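Long-range contacts in dihydropteroate synthase (Burkholderia cenocepacia, PDB 2Y5S), which probably catalyses the condensation of para-aminobenzoate with 6-hydroxymethyl-7,8-dihydropterin diphosphate to give 7,8-dihydropteroate, the precursor of the folates: residues 8-13 with 222-227; 14-19 with 117-122; 142-147 with 189-194; 185-190 with 218-223. One frame throughout, in Å; residues are numbered along the deposited sequence.

From the N terminus, contact 1 closes the widest loop, bringing 8-13 against 222-227 across 208 intervening residues; contacts 2 and 3 fall within its span, and contact 4 ends on the same loop. Contact 2 follows directly: 14-19, the second half of the N-terminal hairpin, reaches 117-122 where strand 120-123 begins. Once that loop is complete, contact 3 pairs strands 142-146 and 190-193 of the parallel barrel. Contact 4 opens at 185-190, overlapping the closing segment of contact 3 at Arg189 and Ile190, and shares Asp222 and Gly223 with contact 1. Together they fasten the hairpin and the connecting loops to the barrel, and contacts 2 and 3 also reach the bound 7,8-dihydropteroate.

Contact 1 (8-13 with 222-227); sequences PAPLQC and DGRAYP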
loop_
_atom_site.group_PDB
_atom_site.type_symbol
_atom_site.label_atom_id
_atom_site.label_comp_id
_atom_site.label_asym_id
_atom_site.label_seq_id
_atom_site.Cartn_x
_atom_site.Cartn_y
_atom_site.Cartn_z
ATOM N N PRO B 8 -11.931 -9.475 12.006
ATOM C CA PRO B 8 -11.266 -9.702 13.298
ATOM C C PRO B 8 -12.252 -9.693 14.460
ATOM O O PRO B 8 -13.230 -8.930 14.447
ATOM C CB PRO B 8 -10.292 -8.523 13.419
ATOM C CG PRO B 8 -10.083 -8.046 12.007
ATOM C CD PRO B 8 -11.371 -8.307 11.301
ATOM N N ALA B 9 -11.982 -10.535 15.450
ATOM C CA ALA B 9 -12.818 -10.641 16.630
ATOM C C ALA B 9 -12.777 -9.327 17.422
ATOM O O ALA B 9 -11.766 -8.627 17.400
ATOM C CB ALA B 9 -12.347 -11.803 17.498
ATOM N N PRO B 10 -13.868 -8.994 18.123
ATOM C CA PRO B 10 -13.916 -7.739 18.864
ATOM C C PRO B 10 -12.946 -7.654 20.049
ATOM O O PRO B 10 -12.504 -8.678 20.592
ATOM C CB PRO B 10 -15.365 -7.675 19.360
ATOM C CG PRO B 10 -15.793 -9.093 19.442
ATOM C CD PRO B 10 -15.109 -9.774 18.286
ATOM N N LEU B 11 -12.649 -6.415 20.436
ATOM C CA LEU B 11 -11.763 -6.141 21.543
ATOM C C LEU B 11 -12.438 -5.252 22.595
ATOM O O LEU B 11 -12.785 -4.108 22.326
ATOM C CB LEU B 11 -10.492 -5.467 21.024
ATOM C CG LEU B 11 -9.377 -5.287 22.064
ATOM C CD1 LEU B 11 -8.901 -6.648 22.580
ATOM C CD2 LEU B 11 -8.188 -4.449 21.483
ATOM N N GLN B 12 -12.609 -5.775 23.799
ATOM C CA GLN B 12 -13.032 -4.943 24.924
ATOM C C GLN B 12 -11.830 -4.049 25.298
ATOM O O GLN B 12 -10.746 -4.545 25.547
ATOM C CB GLN B 12 -13.497 -5.828 26.064
ATOM C CG GLN B 12 -13.828 -5.116 27.353
ATOM C CD GLN B 12 -14.916 -4.088 27.191
ATOM O OE1 GLN B 12 -15.942 -4.346 26.554
ATOM N NE2 GLN B 12 -14.699 -2.900 27.770
ATOM N N CYS B 13 -12.026 -2.733 25.290
ATOM C CA CYS B 13 -10.910 -1.802 25.344
ATOM C C CYS B 13 -11.210 -0.661 26.291
ATOM O O CYS B 13 -11.335 0.492 25.892
ATOM C CB CYS B 13 -10.577 -1.291 23.937
ATOM S SG CYS B 13 -9.006 -0.445 23.804
ATOM N N ASP B 222 -14.123 -19.216 22.012
ATOM C CA ASP B 222 -15.207 -19.262 21.025
ATOM C C ASP B 222 -14.740 -19.674 19.624
ATOM O O ASP B 222 -15.534 -19.653 18.685
ATOM C CB ASP B 222 -15.930 -17.911 20.946
ATOM C CG ASP B 222 -15.040 -16.800 20.395
ATOM O OD1 ASP B 222 -13.880 -17.087 20.025
ATOM O OD2 ASP B 222 -15.495 -15.634 20.350
ATOM N N GLY B 223 -13.463 -20.027 19.472
ATOM C CA GLY B 223 -12.922 -20.464 18.179
ATOM C C GLY B 223 -12.407 -19.349 17.281
ATOM O O GLY B 223 -11.716 -19.616 16.293
ATOM N N ARG B 224 -12.744 -18.100 17.594
ATOM C CA ARG B 224 -12.228 -16.979 16.832
ATOM C C ARG B 224 -10.785 -16.737 17.248
ATOM O O ARG B 224 -10.438 -16.816 18.435
ATOM C CB ARG B 224 -13.023 -15.691 17.093
ATOM C CG ARG B 224 -14.378 -15.556 16.379
ATOM C CD ARG B 224 -14.458 -14.187 15.678
ATOM N NE ARG B 224 -15.705 -13.450 15.916
ATOM C CZ ARG B 224 -16.077 -12.365 15.227
ATOM N NH1 ARG B 224 -15.311 -11.882 14.256
ATOM N NH2 ARG B 224 -17.222 -11.752 15.516
ATOM N N ALA B 225 -9.956 -16.392 16.276
ATOM C CA ALA B 225 -8.600 -15.964 16.562
ATOM C C ALA B 225 -8.615 -14.669 17.391
ATOM O O ALA B 225 -9.460 -13.795 17.190
ATOM C CB ALA B 225 -7.837 -15.768 15.257
ATOM N N TYR B 226 -7.686 -14.561 18.335
ATOM C CA TYR B 226 -7.400 -13.272 18.983
ATOM C C TYR B 226 -7.118 -12.211 17.899
ATOM O O TYR B 226 -6.413 -12.484 16.915
ATOM C CB TYR B 226 -6.223 -13.403 19.956
ATOM C CG TYR B 226 -6.582 -14.105 21.257
ATOM C CD1 TYR B 226 -7.210 -13.418 22.295
ATOM C CD2 TYR B 226 -6.299 -15.459 21.454
ATOM C CE1 TYR B 226 -7.547 -14.056 23.486
ATOM C CE2 TYR B 226 -6.650 -16.109 22.638
ATOM C CZ TYR B 226 -7.272 -15.404 23.650
ATOM O OH TYR B 226 -7.627 -16.033 24.820
ATOM N N PRO B 227 -7.713 -11.014 18.033
ATOM C CA PRO B 227 -7.428 -9.983 17.044
ATOM C C PRO B 227 -5.981 -9.526 17.133
ATOM O O PRO B 227 -5.387 -9.556 18.222
ATOM C CB PRO B 227 -8.392 -8.869 17.415
ATOM C CG PRO B 227 -8.563 -9.010 18.889
ATOM C CD PRO B 227 -8.588 -10.505 19.107
HETATM O O HOH W 1 -9.926 -12.478 14.965
#
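The methyl of Ala9 drops into a shallow hollow formed by Arg224, Ala225 and Pro227, where the segment leading into the N-terminal hairpin of this TIM-barrel enzyme meets the loop running into strand 229-230. Its CB rests 3.5 Å from Ala225 O and 3.7 Å from Arg224 CD. The Pro227 ring is the answering bump. It lies along the extended 8-11 backbone, with Pro8 CB and Leu11 CD1 at its two ends, each 4.4 Å away, from Pro227 CB and Pro227 CG respectively. The Arg224 chain, bent at both chi2 and chi3, passes the Ala9 methyl, and Pro10 CD rests over one guanidinium face, toward its rim, 4.0 Å from NH2 of Arg224. The start of the arginine is fixed separately, since Asp222 OD1 takes the backbone N of Arg224 in an Asx turn. The two strands of the hairpin are joined by backbone bonding of Leu11 to Leu18, and Leu11 also packs on Cys191 of the barrel. A single water ties the backbones together, accepting from Ala9 N at 2.9 Å and donating to Ala225 O at 2.6 Å. Ala9 O, by contrast, is buried with no polar partner, pressed against Pro227 CB at 3.4 Å.

Contact 2 (14-19 with 117-122); sequences GRFELT and GADLIN. With 78H (7,8-dihydropteroate), chain P.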
loop_
_atom_site.group_PDB
_atom_site.type_symbol
_atom_site.label_atom_id
_atom_site.label_comp_id
_atom_site.label_asym_id
_atom_site.label_seq_id
_atom_site.Cartn_x
_atom_site.Cartn_y
_atom_site.Cartn_z
ATOM N N GLY B 14 -11.330 -1.012 27.565
ATOM C CA GLY B 14 -11.596 -0.040 28.613
ATOM C C GLY B 14 -12.960 0.594 28.430
ATOM O O GLY B 14 -13.969 -0.082 28.540
ATOM N N ARG B 15 -12.986 1.893 28.139
ATOM C CA ARG B 15 -14.258 2.601 27.946
ATOM C C ARG B 15 -14.943 2.185 26.650
ATOM O O ARG B 15 -16.103 2.482 26.461
ATOM C CB ARG B 15 -14.047 4.121 27.890
ATOM C CG ARG B 15 -13.668 4.784 29.188
ATOM C CD ARG B 15 -13.296 6.239 28.931
ATOM N NE ARG B 15 -12.010 6.369 28.226
ATOM C CZ ARG B 15 -11.537 7.510 27.721
ATOM N NH1 ARG B 15 -12.245 8.635 27.801
ATOM N NH2 ARG B 15 -10.354 7.529 27.116
ATOM N N PHE B 16 -14.212 1.518 25.755
ATOM C CA PHE B 16 -14.674 1.280 24.400
ATOM C C PHE B 16 -14.823 -0.208 24.128
ATOM O O PHE B 16 -14.113 -1.021 24.712
ATOM C CB PHE B 16 -13.674 1.898 23.412
ATOM C CG PHE B 16 -13.389 3.334 23.686
ATOM C CD1 PHE B 16 -14.222 4.326 23.174
ATOM C CD2 PHE B 16 -12.325 3.704 24.505
ATOM C CE1 PHE B 16 -13.997 5.660 23.450
ATOM C CE2 PHE B 16 -12.077 5.045 24.778
ATOM C CZ PHE B 16 -12.921 6.029 24.254
ATOM N N GLU B 17 -15.801 -0.537 23.295
ATOM C CA GLU B 17 -15.958 -1.865 22.731
ATOM C C GLU B 17 -15.558 -1.765 21.257
ATOM O O GLU B 17 -16.325 -1.299 20.416
ATOM C CB GLU B 17 -17.407 -2.345 22.885
ATOM C CG GLU B 17 -17.904 -2.408 24.340
ATOM C CD GLU B 17 -19.368 -2.819 24.457
ATOM O OE1 GLU B 17 -20.248 -2.014 24.096
ATOM O OE2 GLU B 17 -19.640 -3.944 24.926
ATOM N N LEU B 18 -14.337 -2.162 20.943
ATOM C CA LEU B 18 -13.875 -2.057 19.560
ATOM C C LEU B 18 -14.358 -3.238 18.705
ATOM O O LEU B 18 -14.211 -4.402 19.096
ATOM C CB LEU B 18 -12.351 -1.955 19.523
ATOM C CG LEU B 18 -11.757 -0.773 20.285
ATOM C CD1 LEU B 18 -10.238 -0.871 20.185
ATOM C CD2 LEU B 18 -12.275 0.589 19.776
ATOM N N THR B 19 -14.948 -2.922 17.552
ATOM C CA THR B 19 -15.268 -3.922 16.538
ATOM C C THR B 19 -14.529 -3.533 15.238
ATOM O O THR B 19 -14.127 -2.360 15.041
ATOM C CB THR B 19 -16.795 -4.111 16.331
ATOM O OG1 THR B 19 -17.396 -2.871 15.952
ATOM C CG2 THR B 19 -17.492 -4.637 17.615
ATOM N N GLY B 117 -7.099 6.084 34.115
ATOM C CA GLY B 117 -8.205 5.865 33.179
ATOM C C GLY B 117 -7.793 5.508 31.763
ATOM O O GLY B 117 -8.549 5.754 30.822
ATOM N N ALA B 118 -6.617 4.895 31.601
ATOM C CA ALA B 118 -6.204 4.386 30.301
ATOM C C ALA B 118 -7.087 3.194 29.917
ATOM O O ALA B 118 -7.623 2.493 30.783
ATOM C CB ALA B 118 -4.727 3.991 30.297
ATOM N N ASP B 119 -7.205 2.979 28.613
ATOM C CA ASP B 119 -8.112 2.001 28.047
ATOM C C ASP B 119 -7.443 0.687 27.634
ATOM O O ASP B 119 -8.098 -0.343 27.559
ATOM C CB ASP B 119 -8.776 2.622 26.814
ATOM C CG ASP B 119 -9.568 3.865 27.147
ATOM O OD1 ASP B 119 -10.538 3.766 27.914
ATOM O OD2 ASP B 119 -9.220 4.953 26.639
ATOM N N LEU B 120 -6.149 0.725 27.327
ATOM C CA LEU B 120 -5.449 -0.441 26.804
ATOM C C LEU B 120 -3.991 -0.431 27.274
ATOM O O LEU B 120 -3.335 0.620 27.261
ATOM C CB LEU B 120 -5.527 -0.447 25.271
ATOM C CG LEU B 120 -5.102 -1.694 24.468
ATOM C CD1 LEU B 120 -5.554 -1.526 23.030
ATOM C CD2 LEU B 120 -3.599 -1.949 24.530
ATOM N N ILE B 121 -3.502 -1.592 27.717
ATOM C CA ILE B 121 -2.090 -1.766 28.048
ATOM C C ILE B 121 -1.418 -2.582 26.953
ATOM O O ILE B 121 -1.820 -3.711 26.637
ATOM C CB ILE B 121 -1.867 -2.411 29.432
ATOM C CG1 ILE B 121 -2.580 -1.620 30.544
ATOM C CG2 ILE B 121 -0.368 -2.525 29.727
ATOM C CD1 ILE B 121 -2.060 -0.162 30.755
ATOM N N ASN B 122 -0.396 -1.968 26.364
ATOM C CA ASN B 122 0.316 -2.510 25.253
ATOM C C ASN B 122 1.721 -2.889 25.726
ATOM O O ASN B 122 2.550 -2.005 25.935
ATOM C CB ASN B 122 0.390 -1.437 24.158
ATOM C CG ASN B 122 1.229 -1.876 22.981
ATOM O OD1 ASN B 122 1.333 -3.055 22.721
ATOM N ND2 ASN B 122 1.843 -0.922 22.273
HETATM O O4 78H P . 5.476 -3.444 17.152
HETATM C C4 78H P . 5.076 -3.043 18.246
HETATM C C5 78H P . 5.790 -2.084 18.996
HETATM N N3 78H P . 3.887 -3.563 18.780
HETATM C C9 78H P . 5.261 -1.702 20.251
HETATM N N5 78H P . 6.918 -1.509 18.508
HETATM C C2 78H P . 3.425 -3.149 20.067
HETATM N N8 78H P . 5.914 -0.758 21.033
HETATM N N1 78H P . 4.121 -2.223 20.746
HETATM C C6 78H P . 7.617 -0.623 19.245
HETATM N N2 78H P . 2.311 -3.676 20.598
HETATM C C7 78H P . 7.261 -0.284 20.696
HETATM C C10 78H P . 8.824 0.061 18.670
HETATM N N11 78H P . 10.011 -0.787 18.821
HETATM C C15 78H P . 10.786 -0.997 17.765
HETATM C C16 78H P . 11.172 -2.285 17.411
HETATM C C17 78H P . 11.182 0.103 17.003
HETATM C C18 78H P . 11.973 -2.478 16.300
HETATM C C19 78H P . 11.986 -0.091 15.887
HETATM C C20 78H P . 12.384 -1.380 15.541
HETATM C C21 78H P . 13.244 -1.600 14.292
HETATM O O22 78H P . 13.316 -2.760 13.881
HETATM O O23 78H P . 13.709 -0.612 13.682
#
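Arg15 grips Asp119 side-on, NE to one oxygen and NH2 to the other. NE to OD1 of Asp119 measures 3.0 Å and NH2 to OD2 of Asp119 2.9 Å; both use syn lone pairs, and the guanidinium and carboxylate planes are only 11° apart. The arginine reaches this position with CG beside its own backbone N (chi1 -71°) and a single bend at chi3 (-71°), which curls the chain back around the carboxylate. The backbone N of Arg15 independently donates to OD1 of Asp119 at 3.1 Å, from the anti side and somewhat out of the carboxylate plane. Phe16 closes the site: its CZ lies over the centre of the Arg15 guanidinium, while CE2 presents the ring edge to OD2 of Asp119 at 3.4 Å. Outside the two segments, Leu100 N also donates to OD2 of Asp119, and NH1 of Arg15 is held by Arg94 O. At the far end of 117-122, Asn122 meets the pterin: ND2 gives a bond of 3.0 Å to N1 of 7,8-dihydropteroate, while its OD1 is modelled implausibly close to N2, so that the length of that bond is doubtful. ND2 is steadied by Asp64. Four N-H donors on the carboxylate of Asp119, with a guanidinium among them, would probably favour its ionised form and lock the hairpin to the start of strand 120-123.

Contact 3 (142-147 with 189-194); sequences GLCAMH and RICVDP. With 78H (7,8-dihydropteroate), chain P.
Met146 and Asp193 lie side by side and point the same way, into the middle of the TIM barrel, where they meet the pterin of 7,8-dihydropteroate. OD2 of Asp193 accepts from pterin N3 in a bond modelled at 2.5 Å, a doubtful length, and, weakly, from N2. Met146 SD comes to 3.6 Å from the same N3, and Cys144 SG lies beside N2. Behind this first shell, Asp193 CG stands anti to its backbone N (chi1 179°), which sends the carboxylate inward, while Gly195 N donates to its OD1. Cys144 SG packs against Asp193 CB, 3.5 Å away. The frame is the parallel pairing of strands 142-146 and 190-193, neighbours in the barrel joined through helix 165-182 as a beta-alpha-beta unit. Backbone bonds run in strict alternation, from Leu143 N to Arg189 O at 2.7 Å through to His147 N to Asp193 O at 2.9 Å. On the outer face Ile190 and Val192 press on Leu180 and Leu173 of that helix. Further out, Lys200 holds both ND1 of His147 and Pro194 O. On the inner face the thiols of neighbouring Cys144 and Cys191 stay unlinked, their SG atoms 3.9 Å apart, with Cys191 SG 3.5 Å from Cys144 CB.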
loop_
_atom_site.group_PDB
_atom_site.type_symbol
_atom_site.label_atom_id
_atom_site.label_comp_id
_atom_site.label_asym_id
_atom_site.label_seq_id
_atom_site.Cartn_x
_atom_site.Cartn_y
_atom_site.Cartn_z
ATOM N N GLY B 142 -8.327 -3.085 27.510
ATOM C CA GLY B 142 -7.726 -3.922 26.490
ATOM C C GLY B 142 -6.282 -4.220 26.869
ATOM O O GLY B 142 -5.634 -3.448 27.591
ATOM N N LEU B 143 -5.786 -5.354 26.391
ATOM C CA LEU B 143 -4.431 -5.785 26.680
ATOM C C LEU B 143 -3.821 -6.361 25.431
ATOM O O LEU B 143 -4.360 -7.318 24.864
ATOM C CB LEU B 143 -4.431 -6.857 27.765
ATOM C CG LEU B 143 -5.098 -6.539 29.105
ATOM C CD1 LEU B 143 -5.226 -7.812 29.943
ATOM C CD2 LEU B 143 -4.287 -5.483 29.830
ATOM N N CYS B 144 -2.700 -5.794 25.003
ATOM C CA CYS B 144 -1.980 -6.345 23.861
ATOM C C CYS B 144 -0.724 -7.052 24.353
ATOM O O CYS B 144 0.197 -6.420 24.878
ATOM C CB CYS B 144 -1.590 -5.283 22.864
ATOM S SG CYS B 144 -0.667 -5.959 21.444
ATOM N N ALA B 145 -0.721 -8.364 24.189
ATOM C CA ALA B 145 0.431 -9.213 24.513
ATOM C C ALA B 145 1.256 -9.356 23.247
ATOM O O ALA B 145 0.793 -9.940 22.263
ATOM C CB ALA B 145 -0.061 -10.587 24.987
ATOM N N MET B 146 2.458 -8.797 23.252
ATOM C CA MET B 146 3.361 -8.898 22.112
ATOM C C MET B 146 4.350 -10.025 22.314
ATOM O O MET B 146 4.673 -10.380 23.461
ATOM C CB MET B 146 4.131 -7.590 21.944
ATOM C CG MET B 146 4.769 -7.393 20.574
ATOM S SD MET B 146 5.911 -6.004 20.548
ATOM C CE MET B 146 7.380 -6.801 21.244
ATOM N N HIS B 147 4.851 -10.563 21.202
ATOM C CA HIS B 147 5.965 -11.501 21.220
ATOM C C HIS B 147 7.308 -10.782 21.066
ATOM O O HIS B 147 7.531 -10.039 20.107
ATOM C CB HIS B 147 5.830 -12.537 20.091
ATOM C CG HIS B 147 7.000 -13.467 19.991
ATOM N ND1 HIS B 147 8.151 -13.151 19.295
ATOM C CD2 HIS B 147 7.201 -14.700 20.512
ATOM C CE1 HIS B 147 9.012 -14.143 19.408
ATOM N NE2 HIS B 147 8.456 -15.101 20.128
ATOM N N ARG B 189 -10.868 -9.101 26.150
ATOM C CA ARG B 189 -9.998 -7.953 26.455
ATOM C C ARG B 189 -8.605 -8.077 25.837
ATOM O O ARG B 189 -7.794 -7.154 25.940
ATOM C CB ARG B 189 -9.830 -7.813 27.971
ATOM C CG ARG B 189 -11.101 -7.424 28.751
ATOM C CD ARG B 189 -10.862 -7.536 30.250
ATOM N NE ARG B 189 -9.754 -6.671 30.642
ATOM C CZ ARG B 189 -9.042 -6.756 31.762
ATOM N NH1 ARG B 189 -9.290 -7.687 32.680
ATOM N NH2 ARG B 189 -8.048 -5.888 31.953
ATOM N N ILE B 190 -8.321 -9.217 25.210
ATOM C CA ILE B 190 -6.969 -9.553 24.780
ATOM C C ILE B 190 -6.817 -9.465 23.265
ATOM O O ILE B 190 -7.615 -10.014 22.500
ATOM C CB ILE B 190 -6.564 -10.983 25.252
ATOM C CG1 ILE B 190 -6.648 -11.086 26.791
ATOM C CG2 ILE B 190 -5.126 -11.328 24.789
ATOM C CD1 ILE B 190 -6.661 -12.524 27.353
ATOM N N CYS B 191 -5.775 -8.761 22.840
ATOM C CA CYS B 191 -5.294 -8.850 21.473
ATOM C C CYS B 191 -3.840 -9.259 21.513
ATOM O O CYS B 191 -3.221 -9.253 22.581
ATOM C CB CYS B 191 -5.471 -7.543 20.717
ATOM S SG CYS B 191 -4.562 -6.131 21.314
ATOM N N VAL B 192 -3.318 -9.680 20.367
ATOM C CA VAL B 192 -1.946 -10.169 20.284
ATOM C C VAL B 192 -1.186 -9.471 19.160
ATOM O O VAL B 192 -1.781 -8.942 18.202
ATOM C CB VAL B 192 -1.913 -11.674 20.030
ATOM C CG1 VAL B 192 -2.654 -12.431 21.144
ATOM C CG2 VAL B 192 -2.498 -12.000 18.638
ATOM N N ASP B 193 0.133 -9.529 19.253
ATOM C CA ASP B 193 1.013 -8.840 18.325
ATOM C C ASP B 193 2.291 -9.673 18.151
ATOM O O ASP B 193 2.952 -10.013 19.140
ATOM C CB ASP B 193 1.318 -7.475 18.932
ATOM C CG ASP B 193 2.238 -6.625 18.097
ATOM O OD1 ASP B 193 2.942 -7.124 17.206
ATOM O OD2 ASP B 193 2.293 -5.411 18.407
ATOM N N PRO B 194 2.655 -9.992 16.896
ATOM C CA PRO B 194 3.827 -10.851 16.647
ATOM C C PRO B 194 5.177 -10.191 16.896
ATOM O O PRO B 194 6.222 -10.874 16.844
ATOM C CB PRO B 194 3.686 -11.201 15.162
ATOM C CG PRO B 194 2.943 -10.021 14.595
ATOM C CD PRO B 194 1.926 -9.703 15.648
HETATM O O4 78H P . 5.476 -3.444 17.152
HETATM C C4 78H P . 5.076 -3.043 18.246
HETATM C C5 78H P . 5.790 -2.084 18.996
HETATM N N3 78H P . 3.887 -3.563 18.780
HETATM C C9 78H P . 5.261 -1.702 20.251
HETATM N N5 78H P . 6.918 -1.509 18.508
HETATM C C2 78H P . 3.425 -3.149 20.067
HETATM N N8 78H P . 5.914 -0.758 21.033
HETATM N N1 78H P . 4.121 -2.223 20.746
HETATM C C6 78H P . 7.617 -0.623 19.245
HETATM N N2 78H P . 2.311 -3.676 20.598
HETATM C C7 78H P . 7.261 -0.284 20.696
HETATM C C10 78H P . 8.824 0.061 18.670
HETATM N N11 78H P . 10.011 -0.787 18.821
HETATM C C15 78H P . 10.786 -0.997 17.765
HETATM C C16 78H P . 11.172 -2.285 17.411
HETATM C C17 78H P . 11.182 0.103 17.003
HETATM C C18 78H P . 11.973 -2.478 16.300
HETATM C C19 78H P . 11.986 -0.091 15.887
HETATM C C20 78H P . 12.384 -1.380 15.541
HETATM C C21 78H P . 13.244 -1.600 14.292
HETATM O O22 78H P . 13.316 -2.760 13.881
HETATM O O23 78H P . 13.709 -0.612 13.682
#

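Contact 4 (185-190 with 218-223); sequences VAAERI and PARPDG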
loop_
_atom_site.group_PDB
_atom_site.type_symbol
_atom_site.label_atom_id
_atom_site.label_comp_id
_atom_site.label_asym_id
_atom_site.label_seq_id
_atom_site.Cartn_x
_atom_site.Cartn_y
_atom_site.Cartn_z
ATOM N N VAL B 185 -8.763 -12.775 33.490
ATOM C CA VAL B 185 -8.964 -11.827 32.384
ATOM C C VAL B 185 -9.876 -12.453 31.336
ATOM O O VAL B 185 -9.576 -13.531 30.852
ATOM C CB VAL B 185 -7.618 -11.423 31.722
ATOM C CG1 VAL B 185 -7.846 -10.592 30.433
ATOM C CG2 VAL B 185 -6.745 -10.649 32.715
ATOM N N ALA B 186 -10.987 -11.790 31.001
ATOM C CA ALA B 186 -11.845 -12.241 29.900
ATOM C C ALA B 186 -11.083 -12.214 28.574
ATOM O O ALA B 186 -10.343 -11.265 28.281
ATOM C CB ALA B 186 -13.121 -11.385 29.794
ATOM N N ALA B 187 -11.274 -13.266 27.779
ATOM C CA ALA B 187 -10.633 -13.407 26.465
ATOM C C ALA B 187 -10.874 -12.236 25.526
ATOM O O ALA B 187 -10.011 -11.915 24.702
ATOM C CB ALA B 187 -11.099 -14.692 25.788
ATOM N N GLU B 188 -12.038 -11.605 25.640
ATOM C CA GLU B 188 -12.379 -10.481 24.764
ATOM C C GLU B 188 -11.566 -9.188 25.017
ATOM O O GLU B 188 -11.559 -8.291 24.178
ATOM C CB GLU B 188 -13.893 -10.191 24.796
ATOM C CG GLU B 188 -14.513 -10.192 26.167
ATOM C CD GLU B 188 -15.168 -11.540 26.543
ATOM O OE1 GLU B 188 -14.451 -12.533 26.811
ATOM O OE2 GLU B 188 -16.419 -11.593 26.573
ATOM N N ARG B 189 -10.868 -9.101 26.150
ATOM C CA ARG B 189 -9.998 -7.953 26.455
ATOM C C ARG B 189 -8.605 -8.077 25.837
ATOM O O ARG B 189 -7.794 -7.154 25.940
ATOM C CB ARG B 189 -9.830 -7.813 27.971
ATOM C CG ARG B 189 -11.101 -7.424 28.751
ATOM C CD ARG B 189 -10.862 -7.536 30.250
ATOM N NE ARG B 189 -9.754 -6.671 30.642
ATOM C CZ ARG B 189 -9.042 -6.756 31.762
ATOM N NH1 ARG B 189 -9.290 -7.687 32.680
ATOM N NH2 ARG B 189 -8.048 -5.888 31.953
ATOM N N ILE B 190 -8.321 -9.217 25.210
ATOM C CA ILE B 190 -6.969 -9.553 24.780
ATOM C C ILE B 190 -6.817 -9.465 23.265
ATOM O O ILE B 190 -7.615 -10.014 22.500
ATOM C CB ILE B 190 -6.564 -10.983 25.252
ATOM C CG1 ILE B 190 -6.648 -11.086 26.791
ATOM C CG2 ILE B 190 -5.126 -11.328 24.789
ATOM C CD1 ILE B 190 -6.661 -12.524 27.353
ATOM N N PRO B 218 -3.312 -17.121 18.038
ATOM C CA PRO B 218 -4.029 -18.265 18.562
ATOM C C PRO B 218 -5.535 -17.996 18.632
ATOM O O PRO B 218 -5.992 -16.859 18.388
ATOM C CB PRO B 218 -3.437 -18.436 19.963
ATOM C CG PRO B 218 -2.956 -17.128 20.330
ATOM C CD PRO B 218 -2.630 -16.372 19.098
ATOM N N ALA B 219 -6.279 -19.039 18.982
ATOM C CA ALA B 219 -7.746 -19.000 19.065
ATOM C C ALA B 219 -8.245 -18.665 20.471
ATOM O O ALA B 219 -7.708 -19.151 21.463
ATOM C CB ALA B 219 -8.328 -20.352 18.613
ATOM N N ARG B 220 -9.285 -17.834 20.541
ATOM C CA ARG B 220 -10.041 -17.624 21.774
ATOM C C ARG B 220 -10.886 -18.872 22.012
ATOM O O ARG B 220 -10.933 -19.738 21.143
ATOM C CB ARG B 220 -10.939 -16.397 21.653
ATOM C CG ARG B 220 -10.180 -15.096 21.530
ATOM C CD ARG B 220 -11.132 -13.945 21.340
ATOM N NE ARG B 220 -10.523 -12.669 21.706
ATOM C CZ ARG B 220 -11.076 -11.482 21.465
ATOM N NH1 ARG B 220 -12.270 -11.394 20.863
ATOM N NH2 ARG B 220 -10.438 -10.371 21.848
ATOM N N PRO B 221 -11.525 -18.990 23.188
ATOM C CA PRO B 221 -12.397 -20.163 23.460
ATOM C C PRO B 221 -13.577 -20.328 22.503
ATOM O O PRO B 221 -13.971 -21.458 22.196
ATOM C CB PRO B 221 -12.890 -19.905 24.882
ATOM C CG PRO B 221 -11.769 -19.138 25.518
ATOM C CD PRO B 221 -11.219 -18.247 24.428
ATOM N N ASP B 222 -14.123 -19.216 22.012
ATOM C CA ASP B 222 -15.207 -19.262 21.025
ATOM C C ASP B 222 -14.740 -19.674 19.624
ATOM O O ASP B 222 -15.534 -19.653 18.685
ATOM C CB ASP B 222 -15.930 -17.911 20.946
ATOM C CG ASP B 222 -15.040 -16.800 20.395
ATOM O OD1 ASP B 222 -13.880 -17.087 20.025
ATOM O OD2 ASP B 222 -15.495 -15.634 20.350
ATOM N N GLY B 223 -13.463 -20.027 19.472
ATOM C CA GLY B 223 -12.922 -20.464 18.179
ATOM C C GLY B 223 -12.407 -19.349 17.281
ATOM O O GLY B 223 -11.716 -19.616 16.293
#
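Ile190 O receives NH2 of Arg220 at 2.9 Å, the one clear hydrogen bond between 185-190 and 218-223. The oxygen lies close to the guanidinium plane, at its edge, while NH2 approaches somewhat tilted from the plane of the carbonyl. Arg220 is drawn out straight from CG to NE, its CG anti to the carbonyl carbon (chi1 -66°), and so it spans the gap from its own loop to the short 3-10 turn 187-189. There Glu188 CA lies over one guanidinium face, 3.5 Å from its plane and offset toward the rim. Ala187 O is also near, 3.1 Å from NE of Arg220, and it already accepts Ile190 N within the turn. Nearer the backbone of Arg220, Ala187 CB touches Pro221 CD at 3.8 Å, a small apolar contact. The carboxylate of Glu188 leads away, with OE1 6.4 Å from NH1 of Arg220, too far for a salt bridge. NH1 is instead taken by Pro10 O, so one guanidinium ties down the residues leading into the N-terminal hairpin as well. Arg220 opens a type I beta turn, closed by a bond of 3.0 Å from Gly223 N to Arg220 O. Both segments belong to loops that lead from a helix into the next strand, here 190-193 and 229-230, at the N-terminal end of the strands of a TIM barrel.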